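Local structure of mRNA nuclease HepT (Shewanella oneidensis MR-1, 6M6U) at residues B[82-96]-B[112-126]. The protein cleaves mRNA, probably endonucleolytically, as the bacteriostatic toxin of a type VII toxin-antitoxin system, and is neutralised mostly through tri-AMPylation by its antitoxin MntA. Sequence-based numbering, arbitrary orientation.
Sequences ITQPLSDNLKKMVGL and VVHVVQHHLEDFEQF
Met93 reaches from helix 84-102 to the junction of helices 109-118 and 120-131, where it meets Val115, His119 and Phe123. This joins steeply crossed, roughly antiparallel helices of the all-helical HEPN fold. The axes of 84-96 and 120-126 approach to 9.9 Å, at 127° between their directions; that of 112-118 lies farther off.

The tight part is apolar and buried. The Met93 chain bends at chi2 and chi3, which carries CE over one face of the Phe123 ring in a CH-pi contact. Met93 CE lies 3.9 Å from the ring centroid of Phe123. Its sulfur stands oblique to the same ring, a Met-aromatic contact, and also touches Val115 CG1. Phe126 packs beside this site. Leu90 CD1 comes within 3.5 Å of Phe126 CD1, while Ile82 CG2 and Leu86 CD2 approach at the ring edge. Cys46 and Cys50 of helix 33-60 touch Phe123, and Cys50 and Ile53 touch Phe126, so both rings also pack on that helix. At the far end, Leu96 CD2 meets Val115 CG2 at 3.6 Å. Leu96 adjoins Arg97, a probable active-site residue of the RX(4)HXY motif.

The more open side is polar and looser. Gln125, exposed and extended beyond CG, touches Leu86, with Gln125 CG 4.1 Å from Leu86 CD2. Asn89 is partly exposed.

Between the two sides, Asp122 fits as a knob into a hole formed by Leu86, Asn89, Leu90 and Met93. Its carboxylate lies nearly parallel to the Asn89 amide, but the contact is by packing, with Asp122 OD2 3.4 Å from Asn89 CB. His119 ND1 donates a long, bent hydrogen bond (3.3 Å, 140°) to the syn side of Asp122 OD2, from 27° out of the carboxylate plane, and probably helps to hold it.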
# COMPACT_ATOMS: atom_id res chain seq x y z
N ILE B 82 2.76 38.99 34.49
CA ILE B 82 3.52 40.21 34.25
C ILE B 82 2.54 41.30 33.86
O ILE B 82 1.44 41.02 33.35
CB ILE B 82 4.60 40.05 33.15
CG1 ILE B 82 3.97 39.62 31.82
CG2 ILE B 82 5.68 39.07 33.60
CD1 ILE B 82 4.97 39.55 30.67
N THR B 83 2.92 42.54 34.11
CA THR B 83 2.07 43.67 33.76
C THR B 83 1.98 43.81 32.24
O THR B 83 2.88 43.39 31.50
CB THR B 83 2.61 44.96 34.37
OG1 THR B 83 3.81 45.34 33.69
CG2 THR B 83 2.92 44.75 35.84
N GLN B 84 0.88 44.38 31.78
CA GLN B 84 0.76 44.70 30.36
C GLN B 84 1.87 45.63 29.88
O GLN B 84 2.37 45.42 28.76
CB GLN B 84 -0.62 45.30 30.07
CG GLN B 84 -0.89 45.54 28.59
CD GLN B 84 -1.15 44.25 27.84
OE1 GLN B 84 -1.48 43.23 28.45
NE2 GLN B 84 -0.99 44.28 26.52
N PRO B 85 2.30 46.66 30.63
CA PRO B 85 3.45 47.45 30.16
C PRO B 85 4.73 46.64 30.01
O PRO B 85 5.41 46.76 28.98
CB PRO B 85 3.58 48.55 31.24
CG PRO B 85 2.73 48.10 32.38
CD PRO B 85 1.63 47.30 31.77
N LEU B 86 5.08 45.82 31.00
CA LEU B 86 6.31 45.04 30.90
C LEU B 86 6.23 44.02 29.77
O LEU B 86 7.22 43.78 29.07
CB LEU B 86 6.61 44.33 32.23
CG LEU B 86 7.85 43.44 32.24
CD1 LEU B 86 9.10 44.24 31.89
CD2 LEU B 86 8.02 42.75 33.58
N SER B 87 5.04 43.43 29.56
CA SER B 87 4.84 42.54 28.43
C SER B 87 5.15 43.25 27.11
O SER B 87 5.84 42.70 26.25
CB SER B 87 3.40 42.02 28.43
OG SER B 87 3.07 41.41 27.18
N ASP B 88 4.66 44.48 26.96
CA ASP B 88 4.84 45.20 25.70
C ASP B 88 6.30 45.58 25.48
O ASP B 88 6.79 45.56 24.34
CB ASP B 88 3.95 46.43 25.67
CG ASP B 88 2.49 46.09 25.43
OD1 ASP B 88 2.12 44.90 25.57
OD2 ASP B 88 1.71 47.00 25.09
N ASN B 89 7.02 45.93 26.55
CA ASN B 89 8.42 46.29 26.41
C ASN B 89 9.27 45.09 26.02
O ASN B 89 10.12 45.18 25.13
CB ASN B 89 8.94 46.91 27.71
CG ASN B 89 8.54 48.37 27.86
OD1 ASN B 89 8.19 49.03 26.88
ND2 ASN B 89 8.61 48.88 29.08
N LEU B 90 9.05 43.95 26.68
CA LEU B 90 9.76 42.73 26.32
C LEU B 90 9.49 42.35 24.87
O LEU B 90 10.40 41.90 24.16
CB LEU B 90 9.37 41.58 27.25
CG LEU B 90 9.70 41.75 28.73
CD1 LEU B 90 9.22 40.53 29.49
CD2 LEU B 90 11.18 41.96 28.95
N LYS B 91 8.26 42.54 24.41
CA LYS B 91 7.93 42.18 23.03
C LYS B 91 8.63 43.07 22.02
O LYS B 91 9.03 42.59 20.95
CB LYS B 91 6.41 42.21 22.83
CG LYS B 91 5.69 41.04 23.51
CD LYS B 91 4.19 41.29 23.65
CE LYS B 91 3.52 41.45 22.30
NZ LYS B 91 2.05 41.65 22.41
N LYS B 92 8.82 44.37 22.32
CA LYS B 92 9.56 45.22 21.39
C LYS B 92 11.07 45.02 21.52
O LYS B 92 11.81 45.30 20.57
CB LYS B 92 9.17 46.69 21.56
CG LYS B 92 9.06 47.23 22.97
CD LYS B 92 8.35 48.59 22.97
CE LYS B 92 8.82 49.48 21.83
NZ LYS B 92 10.14 50.11 22.14
N MET B 93 11.54 44.53 22.68
CA MET B 93 12.91 44.03 22.76
C MET B 93 13.16 42.94 21.73
O MET B 93 14.14 42.98 20.98
CB MET B 93 13.19 43.50 24.16
CG MET B 93 13.37 44.56 25.21
SD MET B 93 15.08 45.12 25.24
CE MET B 93 15.27 45.48 26.98
N VAL B 94 12.27 41.93 21.69
CA VAL B 94 12.39 40.85 20.72
C VAL B 94 12.42 41.42 19.30
O VAL B 94 13.23 41.00 18.47
CB VAL B 94 11.24 39.84 20.89
CG1 VAL B 94 11.35 38.73 19.87
CG2 VAL B 94 11.23 39.28 22.30
N GLY B 95 11.53 42.37 19.01
CA GLY B 95 11.52 42.97 17.69
C GLY B 95 12.83 43.66 17.36
O GLY B 95 13.31 43.58 16.22
N LEU B 96 13.42 44.34 18.34
CA LEU B 96 14.72 44.96 18.12
C LEU B 96 15.80 43.91 17.90
O LEU B 96 16.69 44.09 17.06
CB LEU B 96 15.09 45.85 19.31
CG LEU B 96 16.44 46.56 19.17
CD1 LEU B 96 16.45 47.46 17.94
CD2 LEU B 96 16.75 47.37 20.43
N VAL B 112 19.29 50.94 19.85
CA VAL B 112 20.10 50.02 20.63
C VAL B 112 20.77 50.75 21.79
O VAL B 112 20.78 50.26 22.93
CB VAL B 112 21.14 49.31 19.74
CG1 VAL B 112 22.07 48.45 20.58
CG2 VAL B 112 20.45 48.47 18.67
N VAL B 113 21.33 51.93 21.52
CA VAL B 113 21.94 52.72 22.59
C VAL B 113 20.89 53.15 23.61
O VAL B 113 21.12 53.06 24.82
CB VAL B 113 22.70 53.93 22.00
CG1 VAL B 113 22.81 55.05 23.03
CG2 VAL B 113 24.08 53.50 21.53
N HIS B 114 19.73 53.60 23.13
CA HIS B 114 18.66 53.97 24.05
C HIS B 114 18.22 52.77 24.90
O HIS B 114 17.88 52.93 26.08
CB HIS B 114 17.47 54.55 23.28
CG HIS B 114 16.46 55.24 24.15
ND1 HIS B 114 15.17 54.79 24.30
CD2 HIS B 114 16.56 56.36 24.91
CE1 HIS B 114 14.52 55.59 25.12
NE2 HIS B 114 15.34 56.56 25.50
N VAL B 115 18.23 51.57 24.31
CA VAL B 115 17.91 50.37 25.08
C VAL B 115 19.02 50.07 26.09
O VAL B 115 18.74 49.77 27.25
CB VAL B 115 17.66 49.18 24.13
CG1 VAL B 115 17.64 47.87 24.91
CG2 VAL B 115 16.34 49.37 23.39
N VAL B 116 20.28 50.16 25.66
CA VAL B 116 21.40 49.90 26.57
C VAL B 116 21.37 50.85 27.76
O VAL B 116 21.70 50.46 28.89
CB VAL B 116 22.74 50.00 25.81
CG1 VAL B 116 23.92 49.97 26.77
CG2 VAL B 116 22.85 48.88 24.79
N GLN B 117 20.95 52.09 27.54
CA GLN B 117 20.93 53.09 28.60
C GLN B 117 19.69 53.02 29.48
O GLN B 117 19.79 53.27 30.69
CB GLN B 117 21.04 54.50 28.01
CG GLN B 117 22.33 54.76 27.24
CD GLN B 117 22.37 56.16 26.65
OE1 GLN B 117 21.46 56.57 25.92
NE2 GLN B 117 23.43 56.90 26.96
N HIS B 118 18.53 52.69 28.92
CA HIS B 118 17.27 52.90 29.62
C HIS B 118 16.35 51.69 29.71
O HIS B 118 15.36 51.76 30.45
CB HIS B 118 16.48 54.05 28.96
CG HIS B 118 17.18 55.37 29.01
ND1 HIS B 118 17.37 56.16 27.90
CD2 HIS B 118 17.73 56.04 30.05
CE1 HIS B 118 18.01 57.26 28.25
NE2 HIS B 118 18.24 57.21 29.55
N HIS B 119 16.63 50.60 29.01
CA HIS B 119 15.68 49.49 28.96
C HIS B 119 16.24 48.16 29.44
O HIS B 119 15.48 47.18 29.50
CB HIS B 119 15.11 49.35 27.55
CG HIS B 119 14.13 50.43 27.19
ND1 HIS B 119 12.78 50.19 27.05
CD2 HIS B 119 14.32 51.75 26.97
CE1 HIS B 119 12.17 51.33 26.75
NE2 HIS B 119 13.08 52.29 26.69
N LEU B 120 17.52 48.09 29.81
CA LEU B 120 18.02 46.88 30.45
C LEU B 120 17.28 46.59 31.75
O LEU B 120 17.30 45.45 32.23
CB LEU B 120 19.52 46.99 30.71
CG LEU B 120 20.39 47.09 29.45
CD1 LEU B 120 21.87 47.08 29.79
CD2 LEU B 120 20.04 45.96 28.48
N GLU B 121 16.62 47.60 32.33
CA GLU B 121 15.83 47.40 33.54
C GLU B 121 14.62 46.51 33.29
O GLU B 121 14.12 45.88 34.23
CB GLU B 121 15.37 48.75 34.10
CG GLU B 121 16.34 49.39 35.08
CD GLU B 121 17.52 50.08 34.41
OE1 GLU B 121 18.38 50.63 35.13
OE2 GLU B 121 17.60 50.07 33.16
N ASP B 122 14.13 46.45 32.05
CA ASP B 122 13.00 45.57 31.74
C ASP B 122 13.36 44.11 32.00
O ASP B 122 12.56 43.36 32.57
CB ASP B 122 12.56 45.76 30.29
CG ASP B 122 12.05 47.16 30.01
OD1 ASP B 122 11.66 47.85 30.97
OD2 ASP B 122 12.03 47.56 28.83
N PHE B 123 14.56 43.69 31.58
CA PHE B 123 15.04 42.35 31.91
C PHE B 123 15.09 42.13 33.41
O PHE B 123 14.68 41.07 33.91
CB PHE B 123 16.42 42.12 31.29
CG PHE B 123 16.43 42.09 29.79
CD1 PHE B 123 15.49 41.35 29.09
CD2 PHE B 123 17.38 42.81 29.08
CE1 PHE B 123 15.51 41.32 27.71
CE2 PHE B 123 17.40 42.79 27.70
CZ PHE B 123 16.45 42.04 27.01
N GLU B 124 15.60 43.11 34.16
CA GLU B 124 15.72 42.97 35.60
C GLU B 124 14.35 43.02 36.28
O GLU B 124 14.10 42.30 37.25
CB GLU B 124 16.64 44.05 36.16
CG GLU B 124 17.91 44.22 35.34
CD GLU B 124 19.14 44.44 36.20
OE1 GLU B 124 19.45 45.61 36.50
OE2 GLU B 124 19.79 43.44 36.57
N GLN B 125 13.45 43.86 35.76
CA GLN B 125 12.08 43.89 36.26
C GLN B 125 11.38 42.55 36.01
O GLN B 125 10.64 42.06 36.87
CB GLN B 125 11.32 45.04 35.61
CG GLN B 125 9.93 45.30 36.16
CD GLN B 125 9.23 46.45 35.45
OE1 GLN B 125 9.88 47.30 34.84
NE2 GLN B 125 7.91 46.48 35.53
N PHE B 126 11.61 41.96 34.84
CA PHE B 126 11.05 40.64 34.54
C PHE B 126 11.62 39.57 35.47
O PHE B 126 10.90 38.68 35.91
CB PHE B 126 11.33 40.29 33.07
CG PHE B 126 10.87 38.93 32.67
CD1 PHE B 126 9.53 38.66 32.49
CD2 PHE B 126 11.79 37.92 32.43
CE1 PHE B 126 9.10 37.40 32.09
CE2 PHE B 126 11.37 36.66 32.04
CZ PHE B 126 10.03 36.40 31.87